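Local coordinates for protein amidase (Bacillus anthracis, PDB 5EWQ) that probably hydrolyses carboxylic acid amides to the free acid and ammonia, at residues I350-G355 with K434-Y439; L360-Y365 with D419-V424; T427-A432 with S459-Y464; G444-V449 with V485-G490. All blocks are in the same frame, centred on the assembly; numbering follows the deposited sequence.

Interaction 1: I350-G355 with K434-Y439; sequences IQLNNG and KELNKY
Ile350, Leu352 and Asn353, in the loop that leads from strand 345-347 to helix 360-377, lie against Glu435, Leu436 and Tyr439 toward the C-terminal end of helix 418-437. The Tyr439 ring is the centre of the contact. Ile350 sets CG2 over the middle of one ring face, 3.5 Å from the ring centroid and 13° off the ring normal, a clear CH-pi contact. With chi1 at -58°, the beta-branch sends CG2 opposite the backbone N and down onto the ring, while CD1 of the other branch reaches Tyr439 CD1 at 3.9 Å. A branched aliphatic residue suits this place because both arms find aromatic carbon. Leu352 CD1 meets the ring obliquely, 3.7 Å from Tyr439 CE2, and CD2 lies more loosely against Leu436 CD1 at 4.4 Å. At the solvent end the chemistry turns polar. Glu435 leaves the helix with CG opposite its N and then folds at chi2 (64°), which brings OE1 within 3.4 Å of Asn353 N in a weak, bent hydrogen bond; the same OE1 lies 3.3 Å from Asn353 CB. Leu458 of helix 457-462 packs on Leu352, Glu435 and Leu436. Ile350 bonds through its backbone to Leu317 of strand 314-317, which neighbours the edge strand 345-347, and Tyr439 bonds to Leu445 in the loop leading to strand 447-451.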
loop_
_atom_site.group_PDB
_atom_site.type_symbol
_atom_site.label_atom_id
_atom_site.label_comp_id
_atom_site.label_asym_id
_atom_site.label_seq_id
_atom_site.Cartn_x
_atom_site.Cartn_y
_atom_site.Cartn_z
ATOM N N ILE A 350 -12.403 -16.432 17.523
ATOM C CA ILE A 350 -12.455 -15.197 18.292
ATOM C C ILE A 350 -13.237 -14.126 17.545
ATOM O O ILE A 350 -12.844 -13.716 16.454
ATOM C CB ILE A 350 -11.038 -14.663 18.597
ATOM C CG1 ILE A 350 -10.222 -15.711 19.354
ATOM C CG2 ILE A 350 -11.111 -13.347 19.369
ATOM C CD1 ILE A 350 -8.834 -15.252 19.694
ATOM N N GLN A 351 -14.345 -13.680 18.129
ATOM C CA GLN A 351 -15.149 -12.619 17.533
ATOM C C GLN A 351 -14.919 -11.295 18.257
ATOM O O GLN A 351 -15.415 -11.085 19.365
ATOM C CB GLN A 351 -16.634 -12.988 17.552
ATOM C CG GLN A 351 -17.539 -11.931 16.935
ATOM C CD GLN A 351 -18.891 -12.480 16.528
ATOM O OE1 GLN A 351 -19.105 -13.692 16.517
ATOM N NE2 GLN A 351 -19.812 -11.587 16.187
ATOM N N LEU A 352 -14.157 -10.412 17.622
ATOM C CA LEU A 352 -13.847 -9.105 18.188
ATOM C C LEU A 352 -15.101 -8.246 18.293
ATOM O O LEU A 352 -15.998 -8.335 17.453
ATOM C CB LEU A 352 -12.787 -8.394 17.344
ATOM C CG LEU A 352 -11.325 -8.508 17.783
ATOM C CD1 LEU A 352 -10.988 -9.919 18.227
ATOM C CD2 LEU A 352 -10.400 -8.074 16.655
ATOM N N ASN A 353 -15.159 -7.415 19.329
ATOM C CA ASN A 353 -16.306 -6.541 19.544
ATOM C C ASN A 353 -15.999 -5.093 19.178
ATOM O O ASN A 353 -15.150 -4.453 19.796
ATOM C CB ASN A 353 -16.771 -6.623 20.999
ATOM C CG ASN A 353 -17.955 -5.720 21.284
ATOM O OD1 ASN A 353 -17.789 -4.570 21.693
ATOM N ND2 ASN A 353 -19.159 -6.237 21.068
ATOM N N ASN A 354 -16.697 -4.585 18.167
ATOM C CA ASN A 354 -16.512 -3.211 17.722
ATOM C C ASN A 354 -17.464 -2.255 18.431
ATOM O O ASN A 354 -18.438 -1.785 17.845
ATOM C CB ASN A 354 -16.705 -3.110 16.207
ATOM C CG ASN A 354 -15.767 -4.018 15.437
ATOM O OD1 ASN A 354 -14.654 -4.299 15.879
ATOM N ND2 ASN A 354 -16.214 -4.484 14.277
ATOM N N GLY A 355 -17.179 -1.976 19.699
ATOM C CA GLY A 355 -18.017 -1.094 20.489
ATOM C C GLY A 355 -17.283 0.146 20.958
ATOM O O GLY A 355 -16.192 0.059 21.521
ATOM N N LYS A 434 -7.570 -2.176 24.397
ATOM C CA LYS A 434 -7.955 -3.118 25.442
ATOM C C LYS A 434 -8.556 -4.381 24.838
ATOM O O LYS A 434 -8.330 -5.486 25.332
ATOM C CB LYS A 434 -8.947 -2.473 26.411
ATOM N N GLU A 435 -9.324 -4.210 23.765
ATOM C CA GLU A 435 -9.951 -5.334 23.081
ATOM C C GLU A 435 -8.905 -6.251 22.456
ATOM O O GLU A 435 -9.038 -7.474 22.487
ATOM C CB GLU A 435 -10.920 -4.833 22.007
ATOM C CG GLU A 435 -11.619 -5.938 21.230
ATOM C CD GLU A 435 -12.531 -6.781 22.101
ATOM O OE1 GLU A 435 -13.726 -6.439 22.216
ATOM O OE2 GLU A 435 -12.054 -7.788 22.668
ATOM N N LEU A 436 -7.863 -5.650 21.891
ATOM C CA LEU A 436 -6.786 -6.407 21.263
ATOM C C LEU A 436 -5.921 -7.109 22.304
ATOM O O LEU A 436 -5.650 -8.303 22.194
ATOM C CB LEU A 436 -5.925 -5.491 20.391
ATOM C CG LEU A 436 -6.260 -5.443 18.898
ATOM C CD1 LEU A 436 -7.741 -5.188 18.673
ATOM C CD2 LEU A 436 -5.423 -4.384 18.199
ATOM N N ASN A 437 -5.498 -6.362 23.320
ATOM C CA ASN A 437 -4.660 -6.910 24.383
ATOM C C ASN A 437 -5.365 -8.001 25.180
ATOM O O ASN A 437 -4.716 -8.816 25.838
ATOM C CB ASN A 437 -4.202 -5.799 25.327
ATOM C CG ASN A 437 -3.237 -4.837 24.668
ATOM O OD1 ASN A 437 -2.447 -5.224 23.806
ATOM N ND2 ASN A 437 -3.296 -3.572 25.069
ATOM N N LYS A 438 -6.693 -8.009 25.118
ATOM C CA LYS A 438 -7.496 -9.028 25.785
ATOM C C LYS A 438 -7.139 -10.421 25.275
ATOM O O LYS A 438 -7.188 -11.399 26.021
ATOM C CB LYS A 438 -8.989 -8.753 25.574
ATOM C CG LYS A 438 -9.913 -9.786 26.199
ATOM C CD LYS A 438 -11.366 -9.512 25.848
ATOM C CE LYS A 438 -12.282 -10.584 26.414
ATOM N NZ LYS A 438 -13.706 -10.347 26.047
ATOM N N TYR A 439 -6.770 -10.501 24.002
ATOM C CA TYR A 439 -6.395 -11.770 23.394
ATOM C C TYR A 439 -4.888 -11.862 23.174
ATOM O O TYR A 439 -4.284 -12.907 23.406
ATOM C CB TYR A 439 -7.136 -11.965 22.069
ATOM C CG TYR A 439 -8.639 -11.856 22.192
ATOM C CD1 TYR A 439 -9.389 -12.899 22.719
ATOM C CD2 TYR A 439 -9.308 -10.710 21.781
ATOM C CE1 TYR A 439 -10.763 -12.803 22.836
ATOM C CE2 TYR A 439 -10.681 -10.606 21.892
ATOM C CZ TYR A 439 -11.404 -11.654 22.421
ATOM O OH TYR A 439 -12.772 -11.555 22.532
#

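Interaction 2: L360-Y365 with D419-V424; sequences LQTLEY and DEFEKV
Gln361 begins the contact on helix 360-377: its CB points to helix 418-437, and the extended chain brings OE1 to 4.1 Å from Val424 CG2, a loose touch at the exposed rim, made by a long polar side chain. One residue on, Thr362 is buried and meets both Phe421 and Val424. Its methyl CG2 lies 3.7 Å from Phe421 CE1, its OG1 is 4.1 Å from Val424 CG1, and its carbonyl O sits near the plane of the Phe421 ring at the edge, 3.5 Å from CE1. A short side chain fits here, since the backbones come closest at this point, with Thr362 CA 6.5 Å from Phe421 CA. Tyr365, a turn later, lays its ring beside that of Phe421, the centroids 4.8 Å apart and the planes inclined by 32°. The rings meet obliquely: Tyr365 CD2 stands over one face of Phe421, toward its rim, while Phe421 CB sits over a face of the tyrosine ring. Both residues carry CG opposite the backbone N (chi1 near 170° in each), which throws each ring out from its own helix across the gap. Thr259 also touches Phe421, and the His369 ring meets Tyr365. Between the two segments, whose N-to-C directions differ by 140°, the contact is made by apolar and aromatic touches without a hydrogen bond; Phe421 is the main element, with Tyr365 over a face and Thr362 at its edge.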
loop_
_atom_site.group_PDB
_atom_site.type_symbol
_atom_site.label_atom_id
_atom_site.label_comp_id
_atom_site.label_asym_id
_atom_site.label_seq_id
_atom_site.Cartn_x
_atom_site.Cartn_y
_atom_site.Cartn_z
ATOM N N LEU A 360 -15.805 7.085 11.421
ATOM C CA LEU A 360 -16.338 8.083 10.498
ATOM C C LEU A 360 -16.223 9.511 11.028
ATOM O O LEU A 360 -15.749 10.402 10.323
ATOM C CB LEU A 360 -17.800 7.771 10.172
ATOM C CG LEU A 360 -18.065 6.408 9.530
ATOM C CD1 LEU A 360 -19.528 6.272 9.138
ATOM C CD2 LEU A 360 -17.157 6.190 8.327
ATOM N N GLN A 361 -16.665 9.726 12.264
ATOM C CA GLN A 361 -16.623 11.054 12.872
ATOM C C GLN A 361 -15.188 11.544 13.032
ATOM O O GLN A 361 -14.918 12.743 12.955
ATOM C CB GLN A 361 -17.332 11.051 14.228
ATOM C CG GLN A 361 -18.833 10.835 14.146
ATOM C CD GLN A 361 -19.506 10.908 15.505
ATOM O OE1 GLN A 361 -18.838 10.992 16.536
ATOM N NE2 GLN A 361 -20.834 10.879 15.510
ATOM N N THR A 362 -14.274 10.606 13.257
ATOM C CA THR A 362 -12.853 10.918 13.348
ATOM C C THR A 362 -12.351 11.461 12.014
ATOM O O THR A 362 -11.477 12.327 11.968
ATOM C CB THR A 362 -12.030 9.678 13.752
ATOM O OG1 THR A 362 -12.563 9.117 14.958
ATOM C CG2 THR A 362 -10.568 10.043 13.969
ATOM N N LEU A 363 -12.922 10.948 10.928
ATOM C CA LEU A 363 -12.548 11.363 9.581
ATOM C C LEU A 363 -13.228 12.668 9.173
ATOM O O LEU A 363 -12.602 13.537 8.567
ATOM C CB LEU A 363 -12.897 10.265 8.573
ATOM C CG LEU A 363 -12.074 8.977 8.633
ATOM C CD1 LEU A 363 -12.838 7.828 8.001
ATOM C CD2 LEU A 363 -10.748 9.174 7.931
ATOM N N GLU A 364 -14.509 12.795 9.508
ATOM C CA GLU A 364 -15.313 13.941 9.093
ATOM C C GLU A 364 -14.749 15.267 9.595
ATOM O O GLU A 364 -14.748 16.264 8.872
ATOM C CB GLU A 364 -16.757 13.775 9.572
ATOM C CG GLU A 364 -17.659 14.959 9.256
ATOM C CD GLU A 364 -19.106 14.709 9.637
ATOM O OE1 GLU A 364 -19.776 15.662 10.088
ATOM O OE2 GLU A 364 -19.574 13.561 9.479
ATOM N N TYR A 365 -14.265 15.276 10.831
ATOM C CA TYR A 365 -13.714 16.492 11.416
ATOM C C TYR A 365 -12.279 16.746 10.967
ATOM O O TYR A 365 -11.920 17.867 10.606
ATOM C CB TYR A 365 -13.769 16.424 12.945
ATOM C CG TYR A 365 -13.003 17.535 13.630
ATOM C CD1 TYR A 365 -13.581 18.783 13.828
ATOM C CD2 TYR A 365 -11.701 17.338 14.075
ATOM C CE1 TYR A 365 -12.883 19.801 14.450
ATOM C CE2 TYR A 365 -10.997 18.350 14.696
ATOM C CZ TYR A 365 -11.593 19.579 14.882
ATOM O OH TYR A 365 -10.892 20.588 15.501
ATOM N N ASP A 419 -13.414 19.577 20.801
ATOM C CA ASP A 419 -13.651 18.887 22.064
ATOM C C ASP A 419 -14.346 17.552 21.835
ATOM O O ASP A 419 -14.005 16.549 22.462
ATOM C CB ASP A 419 -14.485 19.759 23.005
ATOM C CG ASP A 419 -13.653 20.804 23.723
ATOM O OD1 ASP A 419 -12.535 20.468 24.170
ATOM O OD2 ASP A 419 -14.114 21.959 23.841
ATOM N N GLU A 420 -15.320 17.548 20.932
ATOM C CA GLU A 420 -16.047 16.330 20.599
ATOM C C GLU A 420 -15.148 15.346 19.858
ATOM O O GLU A 420 -15.324 14.134 19.962
ATOM C CB GLU A 420 -17.281 16.656 19.754
ATOM N N PHE A 421 -14.180 15.877 19.119
ATOM C CA PHE A 421 -13.271 15.047 18.336
ATOM C C PHE A 421 -12.238 14.341 19.208
ATOM O O PHE A 421 -12.122 13.116 19.175
ATOM C CB PHE A 421 -12.562 15.889 17.273
ATOM C CG PHE A 421 -11.409 15.186 16.616
ATOM C CD1 PHE A 421 -11.629 14.198 15.671
ATOM C CD2 PHE A 421 -10.102 15.519 16.936
ATOM C CE1 PHE A 421 -10.570 13.551 15.064
ATOM C CE2 PHE A 421 -9.039 14.877 16.333
ATOM C CZ PHE A 421 -9.273 13.892 15.394
ATOM N N GLU A 422 -11.488 15.120 19.983
ATOM C CA GLU A 422 -10.410 14.576 20.804
ATOM C C GLU A 422 -10.928 13.634 21.887
ATOM O O GLU A 422 -10.186 12.788 22.388
ATOM C CB GLU A 422 -9.603 15.709 21.441
ATOM C CG GLU A 422 -8.812 16.541 20.443
ATOM C CD GLU A 422 -7.938 17.584 21.115
ATOM O OE1 GLU A 422 -8.107 17.812 22.331
ATOM O OE2 GLU A 422 -7.079 18.172 20.425
ATOM N N LYS A 423 -12.199 13.781 22.245
ATOM C CA LYS A 423 -12.821 12.907 23.232
ATOM C C LYS A 423 -13.171 11.556 22.617
ATOM O O LYS A 423 -13.014 10.513 23.251
ATOM C CB LYS A 423 -14.074 13.561 23.817
ATOM N N VAL A 424 -13.650 11.586 21.377
ATOM C CA VAL A 424 -14.004 10.369 20.655
ATOM C C VAL A 424 -12.758 9.543 20.342
ATOM O O VAL A 424 -12.753 8.322 20.510
ATOM C CB VAL A 424 -14.761 10.693 19.349
ATOM C CG1 VAL A 424 -14.720 9.516 18.391
ATOM C CG2 VAL A 424 -16.199 11.086 19.654
#

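Interaction 3: T427-A432 with S459-Y464; sequences TSQENA and SAVAGY
Ser428 OG is gripped by several backbone groups: it hydrogen-bonds to Val424 O one turn back in its own helix and to Asp358 N, with a weak further bond to Gly356 O. Serine is apt here because its short hydroxyl satisfies the helix and the loop before helix 360-377 together, while its CB still packs on Val461 CG1 at 3.9 Å. Val461 is the central apolar side chain here. Its CG1, placed opposite the backbone N by a chi1 of 173°, packs against helix 418-437, 3.7 Å from Ser428 O and 4.0 Å from Gln429 CG. Gln429 runs out extended past it, its CG also 3.8 Å from Val461 O, so that only the aliphatic part of the chain is used. One turn further along the helix, Ala432 CB meets Ala462 CB at 3.8 Å. Two methyl groups at this point let the backbones come very near, with Gln429 CA only 5.1 Å from Ala462 CA. Directly afterwards Gly463 ends helix 457-462 with a phi of 87°, a left-handed conformation that glycine adopts readily, and the chain turns off towards strand 466-473. Leu260 and Val357 also touch Val461. The short helix 457-462 thus lies between the long helix 418-437 and the central sheet, entered from strand 447-451 and left for strand 466-473.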
loop_
_atom_site.group_PDB
_atom_site.type_symbol
_atom_site.label_atom_id
_atom_site.label_comp_id
_atom_site.label_asym_id
_atom_site.label_seq_id
_atom_site.Cartn_x
_atom_site.Cartn_y
_atom_site.Cartn_z
ATOM N N THR A 427 -11.536 7.775 23.629
ATOM C CA THR A 427 -12.328 6.610 24.009
ATOM C C THR A 427 -12.153 5.459 23.022
ATOM O O THR A 427 -12.198 4.291 23.407
ATOM C CB THR A 427 -13.825 6.955 24.111
ATOM O OG1 THR A 427 -14.295 7.443 22.847
ATOM C CG2 THR A 427 -14.057 8.015 25.176
ATOM N N SER A 428 -11.951 5.794 21.752
ATOM C CA SER A 428 -11.803 4.785 20.709
ATOM C C SER A 428 -10.493 4.015 20.848
ATOM O O SER A 428 -10.467 2.791 20.710
ATOM C CB SER A 428 -11.884 5.429 19.324
ATOM O OG SER A 428 -13.142 6.049 19.125
ATOM N N GLN A 429 -9.409 4.736 21.118
ATOM C CA GLN A 429 -8.096 4.116 21.259
ATOM C C GLN A 429 -8.038 3.188 22.467
ATOM O O GLN A 429 -7.480 2.094 22.389
ATOM C CB GLN A 429 -7.003 5.182 21.372
ATOM C CG GLN A 429 -6.752 5.963 20.092
ATOM C CD GLN A 429 -5.537 6.864 20.190
ATOM O OE1 GLN A 429 -4.717 6.724 21.098
ATOM N NE2 GLN A 429 -5.414 7.797 19.254
ATOM N N GLU A 430 -8.617 3.627 23.579
ATOM C CA GLU A 430 -8.601 2.844 24.810
ATOM C C GLU A 430 -9.457 1.586 24.696
ATOM O O GLU A 430 -9.168 0.572 25.329
ATOM C CB GLU A 430 -9.075 3.697 25.989
ATOM C CG GLU A 430 -8.099 4.792 26.388
ATOM C CD GLU A 430 -8.611 5.645 27.532
ATOM O OE1 GLU A 430 -9.846 5.762 27.683
ATOM O OE2 GLU A 430 -7.778 6.195 28.284
ATOM N N ASN A 431 -10.509 1.655 23.885
ATOM C CA ASN A 431 -11.375 0.501 23.662
ATOM C C ASN A 431 -10.712 -0.550 22.778
ATOM O O ASN A 431 -10.689 -1.734 23.116
ATOM C CB ASN A 431 -12.701 0.939 23.038
ATOM C CG ASN A 431 -13.593 1.674 24.018
ATOM O OD1 ASN A 431 -13.139 2.130 25.067
ATOM N ND2 ASN A 431 -14.871 1.795 23.678
ATOM N N ALA A 432 -10.174 -0.106 21.647
ATOM C CA ALA A 432 -9.547 -1.004 20.685
ATOM C C ALA A 432 -8.286 -1.649 21.254
ATOM O O ALA A 432 -8.041 -2.838 21.049
ATOM C CB ALA A 432 -9.224 -0.258 19.401
ATOM N N SER A 459 -7.591 -2.645 15.008
ATOM C CA SER A 459 -6.134 -2.635 14.909
ATOM C C SER A 459 -5.598 -1.325 14.336
ATOM O O SER A 459 -4.467 -0.931 14.622
ATOM C CB SER A 459 -5.653 -3.813 14.058
ATOM O OG SER A 459 -6.236 -3.786 12.766
ATOM N N ALA A 460 -6.413 -0.653 13.528
ATOM C CA ALA A 460 -6.011 0.611 12.920
ATOM C C ALA A 460 -6.045 1.746 13.939
ATOM O O ALA A 460 -5.128 2.564 14.001
ATOM C CB ALA A 460 -6.905 0.936 11.733
ATOM N N VAL A 461 -7.107 1.787 14.736
ATOM C CA VAL A 461 -7.267 2.820 15.754
ATOM C C VAL A 461 -6.266 2.630 16.892
ATOM O O VAL A 461 -5.664 3.591 17.371
ATOM C CB VAL A 461 -8.700 2.826 16.327
ATOM C CG1 VAL A 461 -8.811 3.789 17.498
ATOM C CG2 VAL A 461 -9.701 3.187 15.239
ATOM N N ALA A 462 -6.086 1.381 17.309
ATOM C CA ALA A 462 -5.179 1.062 18.405
ATOM C C ALA A 462 -3.718 1.245 17.999
ATOM O O ALA A 462 -2.837 1.348 18.853
ATOM C CB ALA A 462 -5.421 -0.358 18.888
ATOM N N GLY A 463 -3.465 1.284 16.696
ATOM C CA GLY A 463 -2.124 1.507 16.187
ATOM C C GLY A 463 -1.310 0.235 16.049
ATOM O O GLY A 463 -0.104 0.283 15.811
ATOM N N TYR A 464 -1.972 -0.907 16.201
ATOM C CA TYR A 464 -1.310 -2.200 16.084
ATOM C C TYR A 464 -1.012 -2.533 14.625
ATOM O O TYR A 464 -1.792 -2.190 13.736
ATOM C CB TYR A 464 -2.168 -3.298 16.718
ATOM C CG TYR A 464 -2.071 -3.347 18.227
ATOM C CD1 TYR A 464 -2.514 -2.289 19.007
ATOM C CD2 TYR A 464 -1.540 -4.456 18.871
ATOM C CE1 TYR A 464 -2.427 -2.330 20.385
ATOM C CE2 TYR A 464 -1.449 -4.508 20.248
ATOM C CZ TYR A 464 -1.895 -3.442 21.000
ATOM O OH TYR A 464 -1.805 -3.489 22.371
#

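Interaction 4: G444-V449 with V485-G490; sequences GLDALV and VGKQFG
Leu448 and Val485 form an antiparallel hydrogen-bonded pair. Leu448 N donates to Val485 O at 2.9 Å with an N-H...O angle of 161°, meeting a lone pair in the carbonyl plane. The reverse pairing, from Val485 N to Leu448 O, is present too, though its modelled length is implausibly short and unreliable. Val485 O has a further, weaker visitor in the CA-H of Ala447, whose CA lies 3.3 Å away. The side chains of the pair stand on the same face of the sheet, CB to CB at 4.0 Å, where branched aliphatic residues suit the buried surroundings. Asp446 OD2 accepts from Lys314 N, so that oxygen is satisfied outside the two segments. Its OD1 has Lys487 NZ at 4.4 Å, beyond a salt bridge, and Glu493 OE1 close by; the lysine probably eases the repulsion between the two carboxylates. Lys487 gets there by bending at chi2 and chi3, which carries its CD to 3.9 Å from Asp446 O. From Lys487 to Gly490 the backbone makes a type II turn, closed by a weak bond from Gly490 N to Lys487 O at 2.9 Å, with Gly490 as the N-cap residue of helix 491-503. Within the central sheet, strand 447-451 lies between strands 479-485 and 314-317; Ala447 and Val449 bond through the backbone to Gly316 of the latter, and Ile497 of helix 491-503 packs on Ala447.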
loop_
_atom_site.group_PDB
_atom_site.type_symbol
_atom_site.label_atom_id
_atom_site.label_comp_id
_atom_site.label_asym_id
_atom_site.label_seq_id
_atom_site.Cartn_x
_atom_site.Cartn_y
_atom_site.Cartn_z
ATOM N N GLY A 444 -2.016 -14.346 25.920
ATOM C CA GLY A 444 -0.720 -14.778 25.425
ATOM C C GLY A 444 -0.659 -15.156 23.958
ATOM O O GLY A 444 0.227 -15.904 23.543
ATOM N N LEU A 445 -1.595 -14.642 23.166
ATOM C CA LEU A 445 -1.602 -14.906 21.731
ATOM C C LEU A 445 -0.566 -14.039 21.026
ATOM O O LEU A 445 -0.471 -12.839 21.281
ATOM C CB LEU A 445 -2.990 -14.660 21.138
ATOM C CG LEU A 445 -4.016 -15.798 21.164
ATOM C CD1 LEU A 445 -4.200 -16.378 22.557
ATOM C CD2 LEU A 445 -5.342 -15.299 20.626
ATOM N N ASP A 446 0.208 -14.650 20.137
ATOM C CA ASP A 446 1.266 -13.936 19.431
ATOM C C ASP A 446 0.717 -13.052 18.314
ATOM O O ASP A 446 1.245 -11.969 18.059
ATOM C CB ASP A 446 2.287 -14.926 18.865
ATOM C CG ASP A 446 3.137 -15.563 19.947
ATOM O OD1 ASP A 446 3.613 -14.828 20.839
ATOM O OD2 ASP A 446 3.323 -16.797 19.912
ATOM N N ALA A 447 -0.340 -13.514 17.653
ATOM C CA ALA A 447 -0.935 -12.762 16.554
ATOM C C ALA A 447 -2.375 -13.184 16.281
ATOM O O ALA A 447 -2.818 -14.243 16.722
ATOM C CB ALA A 447 -0.097 -12.921 15.293
ATOM N N LEU A 448 -3.097 -12.340 15.551
ATOM C CA LEU A 448 -4.472 -12.625 15.155
ATOM C C LEU A 448 -4.603 -12.588 13.636
ATOM O O LEU A 448 -4.164 -11.635 12.995
ATOM C CB LEU A 448 -5.437 -11.621 15.792
ATOM C CG LEU A 448 -6.191 -12.034 17.058
ATOM C CD1 LEU A 448 -5.252 -12.606 18.104
ATOM C CD2 LEU A 448 -6.956 -10.846 17.623
ATOM N N VAL A 449 -5.210 -13.623 13.062
ATOM C CA VAL A 449 -5.364 -13.698 11.613
ATOM C C VAL A 449 -6.824 -13.499 11.199
ATOM O O VAL A 449 -7.745 -13.946 11.884
ATOM C CB VAL A 449 -4.834 -15.047 11.060
ATOM C CG1 VAL A 449 -5.671 -16.213 11.569
ATOM C CG2 VAL A 449 -4.792 -15.031 9.537
ATOM N N VAL A 485 -2.799 -9.652 12.552
ATOM C CA VAL A 485 -2.680 -8.556 13.506
ATOM C C VAL A 485 -1.608 -8.867 14.543
ATOM O O VAL A 485 -1.734 -9.822 15.310
ATOM C CB VAL A 485 -4.009 -8.272 14.231
ATOM C CG1 VAL A 485 -3.795 -7.274 15.359
ATOM C CG2 VAL A 485 -5.044 -7.760 13.254
ATOM N N GLY A 486 -0.555 -8.059 14.562
ATOM C CA GLY A 486 0.523 -8.242 15.515
ATOM C C GLY A 486 0.384 -7.325 16.712
ATOM O O GLY A 486 -0.493 -6.462 16.744
ATOM N N LYS A 487 1.249 -7.515 17.703
ATOM C CA LYS A 487 1.238 -6.676 18.894
ATOM C C LYS A 487 1.991 -5.374 18.643
ATOM O O LYS A 487 2.750 -5.267 17.678
ATOM C CB LYS A 487 1.838 -7.430 20.084
ATOM C CG LYS A 487 3.154 -8.126 19.785
ATOM C CD LYS A 487 3.197 -9.508 20.421
ATOM C CE LYS A 487 2.927 -9.445 21.915
ATOM N NZ LYS A 487 2.909 -10.800 22.533
ATOM N N GLN A 488 1.771 -4.392 19.514
ATOM C CA GLN A 488 2.326 -3.049 19.349
ATOM C C GLN A 488 3.838 -3.051 19.153
ATOM O O GLN A 488 4.570 -3.689 19.912
ATOM C CB GLN A 488 1.964 -2.178 20.554
ATOM N N PHE A 489 4.287 -2.338 18.122
ATOM C CA PHE A 489 5.704 -2.235 17.773
ATOM C C PHE A 489 6.328 -3.603 17.507
ATOM O O PHE A 489 7.530 -3.790 17.686
ATOM C CB PHE A 489 6.482 -1.512 18.877
ATOM C CG PHE A 489 5.937 -0.154 19.216
ATOM C CD1 PHE A 489 6.349 0.969 18.517
ATOM C CD2 PHE A 489 5.014 0.002 20.239
ATOM C CE1 PHE A 489 5.849 2.220 18.829
ATOM C CE2 PHE A 489 4.511 1.249 20.555
ATOM C CZ PHE A 489 4.929 2.360 19.850
ATOM N N GLY A 490 5.505 -4.553 17.074
ATOM C CA GLY A 490 5.965 -5.911 16.850
ATOM C C GLY A 490 6.014 -6.301 15.386
ATOM O O GLY A 490 5.573 -7.386 15.010
#

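In the fold
Helix 418-437 links three of the four contacts in turn: interaction 2 lies near its start, interaction 3 in its middle and interaction 1 at its end, with the centres of interactions 1 and 2 about 22 Å apart. Interactions 1 and 3, about 10 Å apart between centres, are joined by Asn437 OD1 with Tyr464 OH and by Gly355 O with Asn431 ND2 at 3.1 Å. Interaction 4 extends this group of contacts into the central sheet: Leu445 CD2 packs on Ile350 CD1 of interaction 1 at 3.6 Å, and Val485 CG2 meets Ser459 CB of interaction 3 at 4.1 Å. Interaction 2 remains remote from it, about 18 Å between nearest atoms.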